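Local coordinates for protein globin III, extracellular (Lumbricus terrestris, PDB 1X9F) that probably carries oxygen as a haem-containing globin subunit of the giant extracellular haemoglobin (erythrocruorin) of the earthworm, at residues Leu91-Glu103 / Cys139-Leu151. Numbering follows the deposited sequence.
Sequences LDAALDHLAHQHE and CLKGILTKISSRL. With HEM (protoporphyrin IX containing Fe), chain R; PO4 (phosphate ion), chain Q.
With chi1 of Ile-147 at -58°, CG1 lies beside the backbone N and CG2 is left anti to it; with CG of His-102 anti to its carbonyl carbon, the isoleucine's CG2 methyl approaches the imidazole obliquely, 3.6 Å from His-102 ND1. Two bonds fix that ring: NE2 coordinates the haem iron at 2.0 Å, as the proximal histidine of a globin does, while ND1 donates to Leu-98 O one turn back, in the plane of the ring and nearly straight (174°). This bond should make the imidazole a somewhat stronger ligand. Ile-147 is a knob in a hole formed by Leu-95, Leu-98, Ala-99 and His-102; its CG1 lies 4.0 Å from Leu-98 CB, the two side chains running alongside and pointing the same way. Close approach of the backbones centres on Ala-99, whose CA lies 3.3 Å from Ile-147 O in a CA-H...O contact. Leu-95 crosses Ile-143 and Ile-147 at about right angles, using CD2 for both, and sets CD1 against Lys-146 CB. Lys-146, bent at chi2, chi3 and chi4, curls back to bring NZ within 2.9 Å of Asp-92 OD1, a salt bridge. At the other end Arg-150, poorly ordered, extends between carboxylates: NH1 makes a weak bond to Glu-103 OE2 at 3.4 Å, and NE a long salt bridge to Asp-96 OD1. The segments 91-103 and 139-148, on the globin F and H helices, cross at -47° with a closest axis approach of 7.7 Å; Phe-113 of helix 110-127 meets His-102 edge-to-face and also touches Ile-147, while Ala-81 of helix 65-83 packs on Leu-95 and Ile-143.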
ATOM      1  N   LEU C  91      17.879  16.805  33.989  1.00 22.71           N
ATOM      2  CA  LEU C  91      16.848  15.973  34.609  1.00 22.61           C
ATOM      3  C   LEU C  91      17.095  15.782  36.105  1.00 24.49           C
ATOM      4  O   LEU C  91      16.167  15.897  36.908  1.00 23.89           O
ATOM      5  CB  LEU C  91      16.741  14.611  33.910  1.00 20.71           C
ATOM      6  CG  LEU C  91      15.754  13.591  34.502  1.00 21.81           C
ATOM      7  CD1 LEU C  91      14.319  14.060  34.354  1.00 18.16           C
ATOM      8  CD2 LEU C  91      15.929  12.218  33.871  1.00 21.48           C
ATOM      9  N   ASP C  92      18.343  15.503  36.472  1.00 24.11           N
ATOM     10  CA  ASP C  92      18.677  15.272  37.872  1.00 27.62           C
ATOM     11  C   ASP C  92      18.435  16.473  38.766  1.00 26.60           C
ATOM     12  O   ASP C  92      17.917  16.335  39.877  1.00 26.61           O
ATOM     13  CB  ASP C  92      20.098  14.749  38.034  1.00 29.51           C
ATOM     14  CG  ASP C  92      20.115  13.289  38.394  1.00 38.13           C
ATOM     15  OD1 ASP C  92      19.859  12.448  37.504  1.00 42.30           O
ATOM     16  OD2 ASP C  92      20.351  12.877  39.558  1.00 49.29           O
ATOM     17  N   ALA C  93      18.799  17.645  38.259  1.00 24.28           N
ATOM     18  CA  ALA C  93      18.540  18.895  38.944  1.00 22.40           C
ATOM     19  C   ALA C  93      17.040  19.064  39.155  1.00 23.43           C
ATOM     20  O   ALA C  93      16.603  19.465  40.233  1.00 24.46           O
ATOM     21  CB  ALA C  93      19.101  20.058  38.145  1.00 19.79           C
ATOM     22  N   ALA C  94      16.261  18.745  38.121  1.00 24.21           N
ATOM     23  CA  ALA C  94      14.811  18.890  38.161  1.00 23.24           C
ATOM     24  C   ALA C  94      14.164  17.904  39.130  1.00 23.95           C
ATOM     25  O   ALA C  94      13.290  18.280  39.916  1.00 23.53           O
ATOM     26  CB  ALA C  94      14.221  18.740  36.765  1.00 20.63           C
ATOM     27  N   LEU C  95      14.602  16.648  39.075  1.00 24.23           N
ATOM     28  CA  LEU C  95      14.042  15.612  39.939  1.00 25.29           C
ATOM     29  C   LEU C  95      14.449  15.830  41.389  1.00 26.47           C
ATOM     30  O   LEU C  95      13.683  15.531  42.303  1.00 26.25           O
ATOM     31  CB  LEU C  95      14.430  14.211  39.454  1.00 23.15           C
ATOM     32  CG  LEU C  95      13.918  13.818  38.060  1.00 24.35           C
ATOM     33  CD1 LEU C  95      14.344  12.388  37.717  1.00 21.01           C
ATOM     34  CD2 LEU C  95      12.401  13.958  37.933  1.00 17.13           C
ATOM     35  N   ASP C  96      15.650  16.367  41.589  1.00 28.52           N
ATOM     36  CA  ASP C  96      16.125  16.700  42.926  1.00 27.86           C
ATOM     37  C   ASP C  96      15.291  17.828  43.541  1.00 25.94           C
ATOM     38  O   ASP C  96      14.895  17.742  44.705  1.00 25.32           O
ATOM     39  CB  ASP C  96      17.607  17.072  42.886  1.00 29.70           C
ATOM     40  CG  ASP C  96      18.229  17.127  44.259  1.00 33.80           C
ATOM     41  OD1 ASP C  96      18.264  16.085  44.953  1.00 35.27           O
ATOM     42  OD2 ASP C  96      18.717  18.177  44.730  1.00 41.91           O
ATOM     43  N   HIS C  97      15.029  18.871  42.756  1.00 23.48           N
ATOM     44  CA  HIS C  97      14.114  19.939  43.155  1.00 23.11           C
ATOM     45  C   HIS C  97      12.737  19.389  43.549  1.00 24.09           C
ATOM     46  O   HIS C  97      12.222  19.719  44.621  1.00 25.59           O
ATOM     47  CB  HIS C  97      13.992  20.960  42.026  1.00 25.80           C
ATOM     48  CG  HIS C  97      13.206  22.182  42.388  1.00 24.25           C
ATOM     49  ND1 HIS C  97      13.752  23.245  43.076  1.00 20.71           N
ATOM     50  CD2 HIS C  97      11.918  22.516  42.142  1.00 18.64           C
ATOM     51  CE1 HIS C  97      12.832  24.180  43.240  1.00 17.85           C
ATOM     52  NE2 HIS C  97      11.711  23.763  42.680  1.00 23.29           N
ATOM     53  N   LEU C  98      12.149  18.555  42.691  1.00 21.38           N
ATOM     54  CA  LEU C  98      10.906  17.870  43.042  1.00 21.65           C
ATOM     55  C   LEU C  98      11.068  17.052  44.324  1.00 23.39           C
ATOM     56  O   LEU C  98      10.177  17.045  45.179  1.00 25.74           O
ATOM     57  CB  LEU C  98      10.415  16.983  41.888  1.00 19.95           C
ATOM     58  CG  LEU C  98       9.871  17.699  40.644  1.00 18.47           C
ATOM     59  CD1 LEU C  98       9.859  16.776  39.426  1.00 11.36           C
ATOM     60  CD2 LEU C  98       8.481  18.272  40.893  1.00 14.05           C
ATOM     61  N   ALA C  99      12.206  16.369  44.454  1.00 25.39           N
ATOM     62  CA  ALA C  99      12.503  15.592  45.652  1.00 27.49           C
ATOM     63  C   ALA C  99      12.360  16.443  46.909  1.00 29.89           C
ATOM     64  O   ALA C  99      11.656  16.042  47.838  1.00 31.99           O
ATOM     65  CB  ALA C  99      13.888  14.967  45.570  1.00 25.39           C
ATOM     66  N   HIS C 100      13.003  17.613  46.932  1.00 30.71           N
ATOM     67  CA  HIS C 100      12.882  18.541  48.061  1.00 32.53           C
ATOM     68  C   HIS C 100      11.439  18.936  48.323  1.00 32.50           C
ATOM     69  O   HIS C 100      10.984  18.908  49.469  1.00 30.86           O
ATOM     70  CB  HIS C 100      13.745  19.789  47.852  1.00 33.98           C
ATOM     71  CG  HIS C 100      15.212  19.502  47.854  1.00 43.57           C
ATOM     72  ND1 HIS C 100      15.885  19.096  48.986  1.00 48.66           N
ATOM     73  CD2 HIS C 100      16.129  19.533  46.860  1.00 47.93           C
ATOM     74  CE1 HIS C 100      17.158  18.904  48.691  1.00 51.28           C
ATOM     75  NE2 HIS C 100      17.331  19.152  47.406  1.00 52.00           N
ATOM     76  N   GLN C 101      10.721  19.292  47.259  1.00 32.29           N
ATOM     77  CA  GLN C 101       9.336  19.730  47.394  1.00 33.06           C
ATOM     78  C   GLN C 101       8.435  18.689  48.077  1.00 35.14           C
ATOM     79  O   GLN C 101       7.524  19.069  48.815  1.00 35.46           O
ATOM     80  CB  GLN C 101       8.747  20.151  46.039  1.00 32.95           C
ATOM     81  CG  GLN C 101       9.380  21.423  45.449  1.00 34.01           C
ATOM     82  CD  GLN C 101       8.728  21.852  44.142  1.00 37.41           C
ATOM     83  OE1 GLN C 101       8.498  21.028  43.253  1.00 39.61           O
ATOM     84  NE2 GLN C 101       8.436  23.144  44.019  1.00 36.06           N
ATOM     85  N   HIS C 102       8.677  17.394  47.842  1.00 33.03           N
ATOM     86  CA  HIS C 102       7.863  16.360  48.506  1.00 33.27           C
ATOM     87  C   HIS C 102       8.383  16.050  49.901  1.00 34.81           C
ATOM     88  O   HIS C 102       7.613  15.692  50.793  1.00 36.72           O
ATOM     89  CB  HIS C 102       7.744  15.083  47.652  1.00 32.46           C
ATOM     90  CG  HIS C 102       6.911  15.268  46.421  1.00 25.54           C
ATOM     91  ND1 HIS C 102       7.373  15.945  45.315  1.00 27.61           N
ATOM     92  CD2 HIS C 102       5.640  14.899  46.133  1.00 23.65           C
ATOM     93  CE1 HIS C 102       6.427  15.977  44.392  1.00 26.23           C
ATOM     94  NE2 HIS C 102       5.368  15.346  44.863  1.00 25.77           N
ATOM     95  N   GLU C 103       9.690  16.201  50.077  1.00 36.66           N
ATOM     96  CA  GLU C 103      10.354  15.997  51.355  1.00 38.78           C
ATOM     97  C   GLU C 103       9.713  16.868  52.444  1.00 40.08           C
ATOM     98  O   GLU C 103       9.442  16.385  53.549  1.00 40.18           O
ATOM     99  CB  GLU C 103      11.848  16.295  51.168  1.00 39.43           C
ATOM    100  CG  GLU C 103      12.700  16.461  52.415  1.00 49.18           C
ATOM    101  CD  GLU C 103      13.994  17.210  52.118  1.00 57.08           C
ATOM    102  OE1 GLU C 103      13.927  18.432  51.850  1.00 53.15           O
ATOM    103  OE2 GLU C 103      15.076  16.583  52.158  1.00 60.48           O
ATOM    104  N   CYS C 139      11.809   4.008  32.593  1.00 20.13           N
ATOM    105  CA  CYS C 139      11.903   5.460  32.694  1.00 22.00           C
ATOM    106  C   CYS C 139      11.084   6.003  33.871  1.00 22.08           C
ATOM    107  O   CYS C 139      11.585   6.811  34.655  1.00 24.67           O
ATOM    108  CB  CYS C 139      11.533   6.125  31.363  1.00 20.58           C
ATOM    109  SG  CYS C 139      12.776   5.801  30.080  1.00 24.43           S
ATOM    110  N   LEU C 140       9.843   5.541  34.013  1.00 20.71           N
ATOM    111  CA  LEU C 140       9.019   5.944  35.154  1.00 24.23           C
ATOM    112  C   LEU C 140       9.680   5.609  36.483  1.00 24.34           C
ATOM    113  O   LEU C 140       9.642   6.411  37.415  1.00 23.04           O
ATOM    114  CB  LEU C 140       7.619   5.324  35.090  1.00 22.48           C
ATOM    115  CG  LEU C 140       6.693   5.946  34.045  1.00 26.67           C
ATOM    116  CD1 LEU C 140       5.378   5.183  33.964  1.00 18.93           C
ATOM    117  CD2 LEU C 140       6.457   7.436  34.321  1.00 27.87           C
ATOM    118  N   LYS C 141      10.293   4.430  36.560  1.00 25.29           N
ATOM    119  CA  LYS C 141      10.948   4.000  37.789  1.00 26.48           C
ATOM    120  C   LYS C 141      12.076   4.939  38.207  1.00 26.28           C
ATOM    121  O   LYS C 141      12.148   5.336  39.374  1.00 24.79           O
ATOM    122  CB  LYS C 141      11.477   2.572  37.684  1.00 26.82           C
ATOM    123  CG  LYS C 141      11.928   2.027  39.033  1.00 28.76           C
ATOM    124  CD  LYS C 141      12.829   0.826  38.877  1.00 35.39           C
ATOM    125  CE  LYS C 141      13.240   0.285  40.239  1.00 36.96           C
ATOM    126  NZ  LYS C 141      14.193  -0.850  40.114  1.00 39.85           N
ATOM    127  N   GLY C 142      12.950   5.285  37.265  1.00 23.96           N
ATOM    128  CA  GLY C 142      14.046   6.208  37.543  1.00 23.44           C
ATOM    129  C   GLY C 142      13.546   7.540  38.076  1.00 25.88           C
ATOM    130  O   GLY C 142      14.117   8.092  39.022  1.00 26.48           O
ATOM    131  N   ILE C 143      12.472   8.047  37.474  1.00 22.90           N
ATOM    132  CA  ILE C 143      11.910   9.353  37.838  1.00 23.95           C
ATOM    133  C   ILE C 143      11.272   9.331  39.232  1.00 25.82           C
ATOM    134  O   ILE C 143      11.616  10.142  40.101  1.00 24.88           O
ATOM    135  CB  ILE C 143      10.884   9.820  36.762  1.00 22.54           C
ATOM    136  CG1 ILE C 143      11.600  10.105  35.433  1.00 17.47           C
ATOM    137  CG2 ILE C 143      10.108  11.055  37.246  1.00 17.53           C
ATOM    138  CD1 ILE C 143      10.667  10.253  34.238  1.00 21.69           C
ATOM    139  N   LEU C 144      10.331   8.398  39.416  1.00 26.94           N
ATOM    140  CA  LEU C 144       9.653   8.159  40.694  1.00 25.75           C
ATOM    141  C   LEU C 144      10.598   7.884  41.850  1.00 25.97           C
ATOM    142  O   LEU C 144      10.360   8.346  42.966  1.00 26.87           O
ATOM    143  CB  LEU C 144       8.677   6.986  40.559  1.00 23.95           C
ATOM    144  CG  LEU C 144       7.502   7.262  39.609  1.00 25.93           C
ATOM    145  CD1 LEU C 144       6.758   5.971  39.331  1.00 26.46           C
ATOM    146  CD2 LEU C 144       6.554   8.314  40.188  1.00 19.81           C
ATOM    147  N   THR C 145      11.661   7.128  41.590  1.00 25.34           N
ATOM    148  CA  THR C 145      12.668   6.857  42.608  1.00 26.27           C
ATOM    149  C   THR C 145      13.412   8.129  43.013  1.00 27.43           C
ATOM    150  O   THR C 145      13.671   8.339  44.197  1.00 28.56           O
ATOM    151  CB  THR C 145      13.659   5.785  42.123  1.00 27.59           C
ATOM    152  OG1 THR C 145      12.964   4.548  41.917  1.00 28.52           O
ATOM    153  CG2 THR C 145      14.669   5.430  43.221  1.00 24.19           C
ATOM    154  N   LYS C 146      13.744   8.975  42.040  1.00 28.50           N
ATOM    155  CA  LYS C 146      14.490  10.200  42.323  1.00 29.06           C
ATOM    156  C   LYS C 146      13.656  11.212  43.120  1.00 30.50           C
ATOM    157  O   LYS C 146      14.155  11.806  44.077  1.00 33.14           O
ATOM    158  CB  LYS C 146      15.009  10.820  41.024  1.00 29.53           C
ATOM    159  CG  LYS C 146      16.522  11.053  40.973  1.00 34.82           C
ATOM    160  CD  LYS C 146      17.316   9.765  40.647  1.00 45.75           C
ATOM    161  CE  LYS C 146      17.250   9.386  39.152  1.00 43.16           C
ATOM    162  NZ  LYS C 146      18.123  10.211  38.267  1.00 33.39           N
ATOM    163  N   ILE C 147      12.394  11.400  42.733  1.00 31.56           N
ATOM    164  CA  ILE C 147      11.496  12.301  43.459  1.00 29.59           C
ATOM    165  C   ILE C 147      11.245  11.811  44.889  1.00 33.05           C
ATOM    166  O   ILE C 147      11.122  12.619  45.810  1.00 35.16           O
ATOM    167  CB  ILE C 147      10.161  12.483  42.699  1.00 28.28           C
ATOM    168  CG1 ILE C 147      10.429  13.038  41.296  1.00 29.06           C
ATOM    169  CG2 ILE C 147       9.228  13.431  43.451  1.00 21.86           C
ATOM    170  CD1 ILE C 147       9.248  12.938  40.340  1.00 26.84           C
ATOM    171  N   SER C 148      11.193  10.494  45.077  1.00 36.60           N
ATOM    172  CA  SER C 148      10.829   9.921  46.380  1.00 39.54           C
ATOM    173  C   SER C 148      12.008   9.514  47.283  1.00 41.93           C
ATOM    174  O   SER C 148      11.796   9.009  48.387  1.00 43.02           O
ATOM    175  CB  SER C 148       9.876   8.737  46.192  1.00 39.25           C
ATOM    176  OG  SER C 148      10.520   7.665  45.517  1.00 35.12           O
ATOM    177  N   SER C 149      13.236   9.749  46.814  1.00 46.46           N
ATOM    178  CA  SER C 149      14.469   9.386  47.546  1.00 49.28           C
ATOM    179  C   SER C 149      14.652  10.098  48.896  1.00 51.23           C
ATOM    180  O   SER C 149      15.249   9.542  49.824  1.00 52.56           O
ATOM    181  CB  SER C 149      15.702   9.635  46.667  1.00 49.23           C
ATOM    182  OG  SER C 149      15.827  11.007  46.329  1.00 43.14           O
ATOM    183  N   ARG C 150      14.140  11.324  48.986  1.00 51.74           N
ATOM    184  CA  ARG C 150      14.261  12.162  50.183  1.00 53.10           C
ATOM    185  C   ARG C 150      13.134  11.955  51.176  1.00 53.56           C
ATOM    186  O   ARG C 150      12.936  12.770  52.085  1.00 54.41           O
ATOM    187  CB  ARG C 150      14.291  13.633  49.792  1.00 52.15           C
ATOM    188  CG  ARG C 150      15.646  14.094  49.392  1.00 55.08           C
ATOM    189  CD  ARG C 150      15.675  15.509  48.894  1.00 64.41           C
ATOM    190  NE  ARG C 150      16.995  15.807  48.355  1.00 73.25           N
ATOM    191  CZ  ARG C 150      18.054  16.138  49.093  1.00 74.57           C
ATOM    192  NH1 ARG C 150      17.965  16.233  50.419  1.00 68.24           N
ATOM    193  NH2 ARG C 150      19.212  16.387  48.495  1.00 76.27           N
ATOM    194  N   LEU C 151      12.387  10.872  51.000  1.00 52.86           N
ATOM    195  CA  LEU C 151      11.272  10.575  51.879  1.00 50.89           C
ATOM    196  C   LEU C 151      11.705   9.563  52.926  1.00 51.47           C
ATOM    197  O   LEU C 151      11.621   9.826  54.125  1.00 52.84           O
ATOM    198  CB  LEU C 151      10.076  10.053  51.079  1.00 49.92           C
ATOM    199  CG  LEU C 151       9.479  10.979  50.015  1.00 46.85           C
ATOM    200  CD1 LEU C 151       8.392  10.244  49.237  1.00 46.25           C
ATOM    201  CD2 LEU C 151       8.922  12.259  50.630  1.00 41.94           C
TER
HETATM  202  CHA HEM R 160       3.037  18.819  45.043  1.00 29.00           C
HETATM  203  CHB HEM R 160       5.073  16.794  41.069  1.00 30.82           C
HETATM  204  CHC HEM R 160       3.893  12.332  42.651  1.00 31.01           C
HETATM  205  CHD HEM R 160       2.181  14.344  46.792  1.00 25.92           C
HETATM  206  C1A HEM R 160       3.679  18.664  43.723  1.00 30.17           C
HETATM  207  C2A HEM R 160       4.039  19.774  42.961  1.00 26.95           C
HETATM  208  C3A HEM R 160       4.655  19.216  41.753  1.00 26.59           C
HETATM  209  C4A HEM R 160       4.548  17.772  42.021  1.00 27.12           C
HETATM  210  CMA HEM R 160       5.241  19.920  40.555  1.00 27.67           C
HETATM  211  CAA HEM R 160       3.838  21.230  43.289  1.00 28.76           C
HETATM  212  CBA HEM R 160       5.129  21.818  43.826  1.00 28.19           C
HETATM  213  CGA HEM R 160       4.879  23.278  44.091  1.00 30.10           C
HETATM  214  O1A HEM R 160       4.942  24.078  43.134  1.00 35.26           O
HETATM  215  O2A HEM R 160       4.613  23.629  45.260  1.00 32.20           O
HETATM  216  C1B HEM R 160       4.922  15.345  41.157  1.00 27.32           C
HETATM  217  C2B HEM R 160       5.338  14.526  40.114  1.00 32.61           C
HETATM  218  C3B HEM R 160       4.965  13.313  40.591  1.00 32.12           C
HETATM  219  C4B HEM R 160       4.403  13.445  41.843  1.00 27.91           C
HETATM  220  CMB HEM R 160       6.003  14.872  38.802  1.00 28.34           C
HETATM  221  CAB HEM R 160       5.207  12.170  39.944  1.00 29.10           C
HETATM  222  CBB HEM R 160       5.530  11.236  39.003  1.00 33.25           C
HETATM  223  C1C HEM R 160       3.283  12.506  43.980  1.00 29.06           C
HETATM  224  C2C HEM R 160       2.813  11.427  44.710  1.00 28.59           C
HETATM  225  C3C HEM R 160       2.361  12.019  45.860  1.00 32.08           C
HETATM  226  C4C HEM R 160       2.541  13.378  45.741  1.00 29.13           C
HETATM  227  CMC HEM R 160       2.832   9.962  44.355  1.00 24.18           C
HETATM  228  CAC HEM R 160       1.704  11.314  46.988  1.00 38.80           C
HETATM  229  CBC HEM R 160       2.199  11.085  48.275  1.00 37.95           C
HETATM  230  C1D HEM R 160       2.262  15.809  46.696  1.00 24.37           C
HETATM  231  C2D HEM R 160       1.760  16.632  47.702  1.00 28.38           C
HETATM  232  C3D HEM R 160       1.987  17.915  47.255  1.00 26.57           C
HETATM  233  C4D HEM R 160       2.629  17.716  45.934  1.00 26.76           C
HETATM  234  CMD HEM R 160       1.127  16.199  49.003  1.00 23.61           C
HETATM  235  CAD HEM R 160       1.649  19.212  47.938  1.00 26.00           C
HETATM  236  CBD HEM R 160       0.213  19.558  47.571  1.00 29.76           C
HETATM  237  CGD HEM R 160      -0.064  20.914  48.154  1.00 33.11           C
HETATM  238  O1D HEM R 160      -0.525  20.991  49.313  1.00 36.82           O
HETATM  239  O2D HEM R 160       0.195  21.904  47.444  1.00 38.03           O
HETATM  240  NA  HEM R 160       3.991  17.441  43.207  1.00 25.97           N
HETATM  241  NB  HEM R 160       4.340  14.745  42.233  1.00 28.48           N
HETATM  242  NC  HEM R 160       3.142  13.721  44.587  1.00 24.87           N
HETATM  243  ND  HEM R 160       2.791  16.414  45.601  1.00 29.23           N
HETATM  244 FE   HEM R 160       3.597  15.585  43.929  1.00 25.72          FE
HETATM  245  P   PO4 Q 154      16.595  22.468  44.765  1.00 27.70           P
HETATM  246  O1  PO4 Q 154      17.779  22.732  45.679  1.00 28.15           O
HETATM  247  O2  PO4 Q 154      16.282  23.705  43.944  1.00 23.39           O
HETATM  248  O3  PO4 Q 154      15.381  22.116  45.600  1.00 27.97           O
HETATM  249  O4  PO4 Q 154      16.956  21.316  43.849  1.00 30.47           O